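Long-range contact in terminal oxygenase component of carbazole (Janthinobacterium sp., PDB 7BUG), which catalyses, as the terminal oxygenase of carbazole 1,9a-dioxygenase, the angular dioxygenation of carbazole with electrons passed through a Rieske [2Fe-2S] cluster to a mononuclear iron: residues N170-S182 with L355-K367. Numbering follows the deposited sequence.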
ATOM      1  N   ASN A 170      -5.815   0.149 -16.039  1.00 10.64           N
ATOM      2  CA  ASN A 170      -6.501  -1.072 -16.511  1.00 11.21           C
ATOM      3  C   ASN A 170      -6.582  -1.026 -18.036  1.00 10.34           C
ATOM      4  O   ASN A 170      -6.805   0.039 -18.638  1.00 10.09           O
ATOM      5  CB  ASN A 170      -7.882  -1.173 -15.863  1.00 10.42           C
ATOM      6  CG  ASN A 170      -8.647  -2.407 -16.244  1.00 11.21           C
ATOM      7  OD1 ASN A 170      -9.406  -2.398 -17.215  1.00 12.91           O
ATOM      8  ND2 ASN A 170      -8.347  -3.469 -15.536  1.00 11.79           N
ATOM      9  N   TRP A 171      -6.525  -2.192 -18.667  1.00  9.45           N
ATOM     10  CA  TRP A 171      -6.555  -2.339 -20.123  1.00  9.58           C
ATOM     11  C   TRP A 171      -7.817  -1.722 -20.720  1.00  9.68           C
ATOM     12  O   TRP A 171      -7.740  -1.262 -21.853  1.00 11.39           O
ATOM     13  CB  TRP A 171      -6.413  -3.839 -20.532  1.00  9.66           C
ATOM     14  CG  TRP A 171      -7.618  -4.672 -20.202  1.00  9.69           C
ATOM     15  CD1 TRP A 171      -8.016  -5.162 -19.001  1.00 10.69           C
ATOM     16  CD2 TRP A 171      -8.617  -5.096 -21.144  1.00  9.88           C
ATOM     17  NE1 TRP A 171      -9.203  -5.867 -19.134  1.00 10.87           N
ATOM     18  CE2 TRP A 171      -9.582  -5.841 -20.441  1.00 10.39           C
ATOM     19  CE3 TRP A 171      -8.742  -4.909 -22.516  1.00 10.40           C
ATOM     20  CZ2 TRP A 171     -10.681  -6.430 -21.094  1.00 11.95           C
ATOM     21  CZ3 TRP A 171      -9.840  -5.442 -23.157  1.00 11.29           C
ATOM     22  CH2 TRP A 171     -10.785  -6.189 -22.443  1.00 11.64           C
ATOM     23  N   ARG A 172      -8.967  -1.822 -20.072  1.00 10.15           N
ATOM     24  CA  ARG A 172     -10.223  -1.332 -20.692  1.00 10.84           C
ATOM     25  C   ARG A 172     -10.225   0.190 -20.812  1.00 11.40           C
ATOM     26  O   ARG A 172     -10.811   0.730 -21.770  1.00 11.80           O
ATOM     27  CB  ARG A 172     -11.389  -1.800 -19.841  1.00 10.52           C
ATOM     28  CG  ARG A 172     -11.505  -3.321 -19.902  1.00 11.15           C
ATOM     29  CD  ARG A 172     -12.461  -3.838 -18.838  1.00 11.34           C
ATOM     30  NE  ARG A 172     -12.022  -3.500 -17.488  1.00 11.64           N
ATOM     31  CZ  ARG A 172     -12.673  -3.732 -16.384  1.00 12.84           C
ATOM     32  NH1 ARG A 172     -13.862  -4.330 -16.425  1.00 14.11           N
ATOM     33  NH2 ARG A 172     -12.179  -3.333 -15.237  1.00 13.06           N
ATOM     34  N   LEU A 173      -9.590   0.859 -19.867  1.00 12.87           N
ATOM     35  CA  LEU A 173      -9.519   2.349 -19.968  1.00 13.04           C
ATOM     36  C   LEU A 173      -8.688   2.717 -21.204  1.00 12.09           C
ATOM     37  O   LEU A 173      -9.032   3.645 -21.908  1.00 12.56           O
ATOM     38  CB  LEU A 173      -8.904   2.871 -18.667  1.00 13.05           C
ATOM     39  CG  LEU A 173      -9.696   2.559 -17.399  1.00 15.10           C
ATOM     40  CD1 LEU A 173      -9.001   3.170 -16.178  1.00 16.04           C
ATOM     41  CD2 LEU A 173     -11.138   3.015 -17.534  1.00 17.49           C
ATOM     42  N   ALA A 174      -7.676   1.911 -21.540  1.00 11.39           N
ATOM     43  CA  ALA A 174      -6.828   2.090 -22.723  1.00 11.75           C
ATOM     44  C   ALA A 174      -7.628   1.817 -24.011  1.00 12.05           C
ATOM     45  O   ALA A 174      -7.606   2.607 -24.960  1.00 14.19           O
ATOM     46  CB  ALA A 174      -5.630   1.156 -22.623  1.00 12.47           C
ATOM     47  N   VAL A 175      -8.374   0.691 -24.045  1.00 12.70           N
ATOM     48  CA  VAL A 175      -9.188   0.343 -25.230  1.00 13.51           C
ATOM     49  C   VAL A 175     -10.167   1.472 -25.504  1.00 13.31           C
ATOM     50  O   VAL A 175     -10.317   1.906 -26.673  1.00 15.12           O
ATOM     51  CB  VAL A 175      -9.968  -0.960 -25.014  1.00 13.84           C
ATOM     52  CG1 VAL A 175     -10.949  -1.188 -26.161  1.00 15.51           C
ATOM     53  CG2 VAL A 175      -9.015  -2.130 -24.929  1.00 15.98           C
ATOM     54  N   GLU A 176     -10.844   1.945 -24.460  1.00 12.93           N
ATOM     55  CA  GLU A 176     -11.941   2.922 -24.648  1.00 14.86           C
ATOM     56  C   GLU A 176     -11.345   4.239 -25.100  1.00 16.34           C
ATOM     57  O   GLU A 176     -11.911   4.810 -26.045  1.00 17.47           O
ATOM     58  CB  GLU A 176     -12.813   3.002 -23.419  1.00 14.99           C
ATOM     59  CG  GLU A 176     -13.529   1.697 -23.194  1.00 14.39           C
ATOM     60  CD  GLU A 176     -14.589   1.735 -22.113  1.00 16.22           C
ATOM     61  OE1 GLU A 176     -14.946   2.890 -21.619  1.00 15.54           O
ATOM     62  OE2 GLU A 176     -15.105   0.670 -21.772  1.00 14.71           O
ATOM     63  N   ASN A 177     -10.215   4.627 -24.528  1.00 15.39           N
ATOM     64  CA  ASN A 177      -9.480   5.843 -24.953  1.00 17.46           C
ATOM     65  C   ASN A 177      -9.110   5.711 -26.437  1.00 18.59           C
ATOM     66  O   ASN A 177      -9.209   6.712 -27.164  1.00 22.27           O
ATOM     67  CB  ASN A 177      -8.252   6.045 -24.095  1.00 18.51           C
ATOM     68  CG  ASN A 177      -7.245   7.005 -24.706  1.00 24.10           C
ATOM     69  OD1 ASN A 177      -7.518   8.193 -24.772  1.00 30.25           O
ATOM     70  ND2 ASN A 177      -6.063   6.486 -25.013  1.00 25.90           N
ATOM     71  N   GLY A 178      -8.667   4.538 -26.861  1.00 15.76           N
ATOM     72  CA  GLY A 178      -8.292   4.340 -28.263  1.00 16.32           C
ATOM     73  C   GLY A 178      -9.479   4.507 -29.207  1.00 15.96           C
ATOM     74  O   GLY A 178      -9.326   5.104 -30.321  1.00 16.21           O
ATOM     75  N   PHE A 179     -10.610   3.895 -28.870  1.00 15.53           N
ATOM     76  CA  PHE A 179     -11.765   3.775 -29.779  1.00 16.51           C
ATOM     77  C   PHE A 179     -12.740   4.948 -29.608  1.00 18.56           C
ATOM     78  O   PHE A 179     -13.709   5.043 -30.325  1.00 21.89           O
ATOM     79  CB  PHE A 179     -12.490   2.461 -29.528  1.00 17.07           C
ATOM     80  CG  PHE A 179     -13.457   2.107 -30.619  1.00 16.12           C
ATOM     81  CD1 PHE A 179     -13.062   2.079 -31.952  1.00 15.86           C
ATOM     82  CD2 PHE A 179     -14.747   1.733 -30.298  1.00 15.74           C
ATOM     83  CE1 PHE A 179     -13.975   1.736 -32.946  1.00 16.15           C
ATOM     84  CE2 PHE A 179     -15.643   1.386 -31.292  1.00 17.00           C
ATOM     85  CZ  PHE A 179     -15.253   1.369 -32.612  1.00 16.04           C
ATOM     86  N   ASP A 180     -12.424   5.885 -28.737  1.00 17.52           N
ATOM     87  CA  ASP A 180     -13.374   6.966 -28.381  1.00 17.42           C
ATOM     88  C   ASP A 180     -13.371   8.052 -29.465  1.00 17.02           C
ATOM     89  O   ASP A 180     -12.322   8.659 -29.719  1.00 18.72           O
ATOM     90  CB  ASP A 180     -12.854   7.487 -27.053  1.00 19.61           C
ATOM     91  CG  ASP A 180     -13.658   8.593 -26.449  1.00 21.62           C
ATOM     92  OD1 ASP A 180     -14.335   9.334 -27.229  1.00 22.38           O
ATOM     93  OD2 ASP A 180     -13.535   8.726 -25.215  1.00 20.01           O
ATOM     94  N   PRO A 181     -14.467   8.275 -30.216  1.00 18.16           N
ATOM     95  CA  PRO A 181     -14.384   9.217 -31.323  1.00 19.40           C
ATOM     96  C   PRO A 181     -14.107  10.671 -30.892  1.00 19.83           C
ATOM     97  O   PRO A 181     -13.471  11.435 -31.618  1.00 21.57           O
ATOM     98  CB  PRO A 181     -15.756   9.092 -32.033  1.00 18.73           C
ATOM     99  CG  PRO A 181     -16.377   7.810 -31.477  1.00 22.25           C
ATOM    100  CD  PRO A 181     -15.775   7.612 -30.096  1.00 19.43           C
ATOM    101  N   SER A 182     -14.589  11.077 -29.721  1.00 18.19           N
ATOM    102  CA  SER A 182     -14.465  12.506 -29.286  1.00 18.56           C
ATOM    103  C   SER A 182     -13.170  12.808 -28.518  1.00 19.10           C
ATOM    104  O   SER A 182     -12.839  14.005 -28.325  1.00 18.40           O
ATOM    105  CB  SER A 182     -15.646  12.897 -28.509  1.00 17.86           C
ATOM    106  OG  SER A 182     -16.760  12.937 -29.376  1.00 21.92           O
ATOM    107  N   LEU A 355     -22.567   9.107 -20.119  1.00 18.06           N
ATOM    108  CA  LEU A 355     -22.108   9.001 -21.503  1.00 18.29           C
ATOM    109  C   LEU A 355     -22.882   9.994 -22.401  1.00 19.72           C
ATOM    110  O   LEU A 355     -23.955  10.465 -22.027  1.00 22.17           O
ATOM    111  CB  LEU A 355     -22.303   7.565 -21.985  1.00 19.04           C
ATOM    112  CG  LEU A 355     -21.515   6.486 -21.238  1.00 19.51           C
ATOM    113  CD1 LEU A 355     -21.613   5.179 -22.005  1.00 21.06           C
ATOM    114  CD2 LEU A 355     -20.063   6.864 -21.058  1.00 20.32           C
ATOM    115  N   PHE A 356     -22.298  10.333 -23.540  1.00 19.23           N
ATOM    116  CA  PHE A 356     -22.994  11.159 -24.559  1.00 19.01           C
ATOM    117  C   PHE A 356     -22.834  10.519 -25.936  1.00 17.76           C
ATOM    118  O   PHE A 356     -22.438   9.341 -26.024  1.00 18.10           O
ATOM    119  CB  PHE A 356     -22.531  12.613 -24.487  1.00 17.23           C
ATOM    120  CG  PHE A 356     -21.212  12.984 -25.089  1.00 16.69           C
ATOM    121  CD1 PHE A 356     -20.080  12.173 -25.012  1.00 17.76           C
ATOM    122  CD2 PHE A 356     -21.051  14.205 -25.727  1.00 18.44           C
ATOM    123  CE1 PHE A 356     -18.867  12.575 -25.560  1.00 18.14           C
ATOM    124  CE2 PHE A 356     -19.837  14.605 -26.252  1.00 18.40           C
ATOM    125  CZ  PHE A 356     -18.738  13.792 -26.193  1.00 19.62           C
ATOM    126  N   GLU A 357     -23.278  11.234 -26.973  1.00 18.01           N
ATOM    127  CA  GLU A 357     -23.664  10.525 -28.221  1.00 20.73           C
ATOM    128  C   GLU A 357     -22.488   9.761 -28.824  1.00 19.01           C
ATOM    129  O   GLU A 357     -22.723   8.607 -29.295  1.00 21.01           O
ATOM    130  CB  GLU A 357     -24.293  11.519 -29.210  1.00 22.29           C
ATOM    131  CG  GLU A 357     -25.661  11.939 -28.730  1.00 21.78           C
ATOM    132  CD  GLU A 357     -25.695  13.173 -27.824  1.00 25.52           C
ATOM    133  OE1 GLU A 357     -24.610  13.653 -27.348  1.00 23.26           O
ATOM    134  OE2 GLU A 357     -26.817  13.679 -27.629  1.00 25.26           O
ATOM    135  N   SER A 358     -21.290  10.337 -28.907  1.00 17.69           N
ATOM    136  CA  SER A 358     -20.144   9.655 -29.559  1.00 18.69           C
ATOM    137  C   SER A 358     -19.745   8.399 -28.764  1.00 19.42           C
ATOM    138  O   SER A 358     -19.069   7.534 -29.361  1.00 19.00           O
ATOM    139  CB  SER A 358     -19.007  10.554 -29.741  1.00 20.11           C
ATOM    140  OG  SER A 358     -18.586  11.096 -28.503  1.00 21.04           O
ATOM    141  N   ASP A 359     -20.197   8.233 -27.522  1.00 18.03           N
ATOM    142  CA  ASP A 359     -19.845   7.029 -26.747  1.00 17.98           C
ATOM    143  C   ASP A 359     -20.614   5.816 -27.300  1.00 18.98           C
ATOM    144  O   ASP A 359     -20.434   4.698 -26.753  1.00 18.73           O
ATOM    145  CB  ASP A 359     -20.124   7.255 -25.265  1.00 18.42           C
ATOM    146  CG  ASP A 359     -19.191   8.291 -24.669  1.00 19.03           C
ATOM    147  OD1 ASP A 359     -18.000   8.285 -25.052  1.00 20.84           O
ATOM    148  OD2 ASP A 359     -19.679   9.066 -23.779  1.00 18.63           O
ATOM    149  N   GLU A 360     -21.501   6.005 -28.297  1.00 20.11           N
ATOM    150  CA  GLU A 360     -22.162   4.851 -28.970  1.00 19.31           C
ATOM    151  C   GLU A 360     -21.077   3.880 -29.430  1.00 17.12           C
ATOM    152  O   GLU A 360     -21.284   2.660 -29.314  1.00 18.07           O
ATOM    153  CB  GLU A 360     -23.047   5.343 -30.121  1.00 21.06           C
ATOM    154  CG  GLU A 360     -23.733   4.246 -30.886  1.00 25.06           C
ATOM    155  CD  GLU A 360     -24.665   3.369 -30.058  1.00 30.15           C
ATOM    156  OE1 GLU A 360     -25.154   3.835 -29.009  1.00 33.35           O
ATOM    157  OE2 GLU A 360     -24.907   2.200 -30.478  1.00 34.66           O
ATOM    158  N   ALA A 361     -19.950   4.361 -29.933  1.00 16.46           N
ATOM    159  CA  ALA A 361     -18.831   3.495 -30.387  1.00 17.08           C
ATOM    160  C   ALA A 361     -18.313   2.665 -29.197  1.00 16.80           C
ATOM    161  O   ALA A 361     -18.174   1.418 -29.295  1.00 16.80           O
ATOM    162  CB  ALA A 361     -17.712   4.301 -30.947  1.00 19.18           C
ATOM    163  N   ILE A 362     -18.119   3.310 -28.047  1.00 15.82           N
ATOM    164  CA  ILE A 362     -17.629   2.624 -26.828  1.00 16.39           C
ATOM    165  C   ILE A 362     -18.634   1.571 -26.358  1.00 15.69           C
ATOM    166  O   ILE A 362     -18.198   0.440 -26.014  1.00 15.95           O
ATOM    167  CB  ILE A 362     -17.274   3.627 -25.728  1.00 18.34           C
ATOM    168  CG1 ILE A 362     -16.032   4.410 -26.194  1.00 20.98           C
ATOM    169  CG2 ILE A 362     -17.059   2.879 -24.393  1.00 17.87           C
ATOM    170  CD1 ILE A 362     -15.748   5.666 -25.411  1.00 25.45           C
ATOM    171  N   VAL A 363     -19.926   1.906 -26.310  1.00 15.48           N
ATOM    172  CA  VAL A 363     -20.981   0.980 -25.843  1.00 16.26           C
ATOM    173  C   VAL A 363     -21.074  -0.196 -26.824  1.00 14.87           C
ATOM    174  O   VAL A 363     -21.211  -1.312 -26.365  1.00 16.02           O
ATOM    175  CB  VAL A 363     -22.305   1.731 -25.661  1.00 20.62           C
ATOM    176  CG1 VAL A 363     -23.502   0.815 -25.641  1.00 23.47           C
ATOM    177  CG2 VAL A 363     -22.226   2.569 -24.384  1.00 20.26           C
ATOM    178  N   ALA A 364     -20.917   0.023 -28.107  1.00 16.29           N
ATOM    179  CA  ALA A 364     -20.950  -1.099 -29.083  1.00 15.12           C
ATOM    180  C   ALA A 364     -19.785  -2.043 -28.791  1.00 16.93           C
ATOM    181  O   ALA A 364     -19.997  -3.249 -28.815  1.00 16.38           O
ATOM    182  CB  ALA A 364     -20.890  -0.564 -30.479  1.00 17.08           C
ATOM    183  N   TRP A 365     -18.587  -1.504 -28.530  1.00 14.08           N
ATOM    184  CA  TRP A 365     -17.426  -2.338 -28.153  1.00 14.20           C
ATOM    185  C   TRP A 365     -17.731  -3.123 -26.874  1.00 14.03           C
ATOM    186  O   TRP A 365     -17.403  -4.322 -26.799  1.00 14.57           O
ATOM    187  CB  TRP A 365     -16.150  -1.478 -28.011  1.00 14.72           C
ATOM    188  CG  TRP A 365     -15.184  -2.022 -27.004  1.00 13.31           C
ATOM    189  CD1 TRP A 365     -14.921  -1.486 -25.787  1.00 13.03           C
ATOM    190  CD2 TRP A 365     -14.345  -3.189 -27.105  1.00 13.19           C
ATOM    191  NE1 TRP A 365     -14.043  -2.243 -25.100  1.00 12.46           N
ATOM    192  CE2 TRP A 365     -13.661  -3.287 -25.882  1.00 12.49           C
ATOM    193  CE3 TRP A 365     -14.117  -4.153 -28.098  1.00 13.74           C
ATOM    194  CZ2 TRP A 365     -12.721  -4.263 -25.617  1.00 13.74           C
ATOM    195  CZ3 TRP A 365     -13.175  -5.120 -27.836  1.00 13.32           C
ATOM    196  CH2 TRP A 365     -12.514  -5.176 -26.622  1.00 13.29           C
ATOM    197  N   ARG A 366     -18.303  -2.478 -25.859  1.00 13.16           N
ATOM    198  CA  ARG A 366     -18.532  -3.113 -24.547  1.00 13.52           C
ATOM    199  C   ARG A 366     -19.480  -4.303 -24.739  1.00 12.99           C
ATOM    200  O   ARG A 366     -19.291  -5.373 -24.118  1.00 14.02           O
ATOM    201  CB  ARG A 366     -19.060  -2.144 -23.507  1.00 14.33           C
ATOM    202  CG  ARG A 366     -18.109  -1.001 -23.173  1.00 12.95           C
ATOM    203  CD  ARG A 366     -18.807  -0.177 -22.085  1.00 14.66           C
ATOM    204  NE  ARG A 366     -17.938   0.893 -21.606  1.00 13.76           N
ATOM    205  CZ  ARG A 366     -18.387   1.900 -20.859  1.00 14.71           C
ATOM    206  NH1 ARG A 366     -19.661   1.919 -20.474  1.00 15.48           N
ATOM    207  NH2 ARG A 366     -17.516   2.797 -20.430  1.00 14.55           N
ATOM    208  N   LYS A 367     -20.467  -4.112 -25.613  1.00 14.19           N
ATOM    209  CA  LYS A 367     -21.444  -5.190 -25.917  1.00 16.32           C
ATOM    210  C   LYS A 367     -20.776  -6.289 -26.732  1.00 14.28           C
ATOM    211  O   LYS A 367     -21.008  -7.472 -26.437  1.00 15.58           O
ATOM    212  CB  LYS A 367     -22.609  -4.554 -26.666  1.00 18.96           C
ATOM    213  CG  LYS A 367     -23.452  -3.638 -25.802  1.00 25.98           C
ATOM    214  CD  LYS A 367     -24.822  -3.343 -26.424  1.00 29.89           C
ATOM    215  CE  LYS A 367     -24.983  -1.944 -26.954  1.00 37.27           C
ATOM    216  NZ  LYS A 367     -25.798  -1.120 -26.025  1.00 40.98           N
TER
HETATM  217  O   HOH W   1     -15.844   8.436 -23.486  1.00 17.33           O
HETATM  218  O   HOH W   2     -17.041   9.617 -26.976  1.00 27.37           O
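W171 brings CZ3 to the ring edge of W365, 4.0 Å from its CZ2, and so begins a contact that illustrates how one pair of packed helices can serve an interface between subunits. One turn on, V175 lays CG1 over a face of the same indole, 3.7 Å from the centroid of the five-membered ring, a CH-pi contact; the indole NE1 itself bonds to Y18.

E176 is gripped side-on by R366: NH2 meets OE1 at 2.8 Å on the syn side, whereas NE reaches OE2 from above the carboxylate plane. With the planes 39° apart, both bonds remain fairly straight. Y18 also bonds OE2, and R72 of a second subunit adds a salt bridge to OE1. A leucine in place of R366 would probably leave the E176 carboxylate less fixed in rotation, with Y18 and R72 still holding it, and E353 without this salt-bridge partner.

F179, its CG anti to the backbone N (chi1 -166°), points its edge at A361, CE2 lying 3.2 Å from the carbonyl O. D180 rests its carboxylate carbon 3.7 Å from CD1 of I362. Two waters bridge D180 to D359, each donating to both carboxylates. D180 OD2 also bonds to H93, and D359 OD2 to H71, both cluster ligands of the second subunit; the D180 carbonyl bonds the iron ligand H183, consistent with an electron path from the neighbouring Rieske cluster past D180 to the catalytic iron. P181 packs CG against the A361 methyl, and S182 OG lies 2.7 Å from S358 OG.

The axes of helix 171-179 and helix 360-367 approach to 9.7 Å, their N-to-C directions 136° apart, an oblique, broadly antiparallel crossing. F179 and W365 both pack on strand 261-265, while helix 331-344 takes L173 and A174.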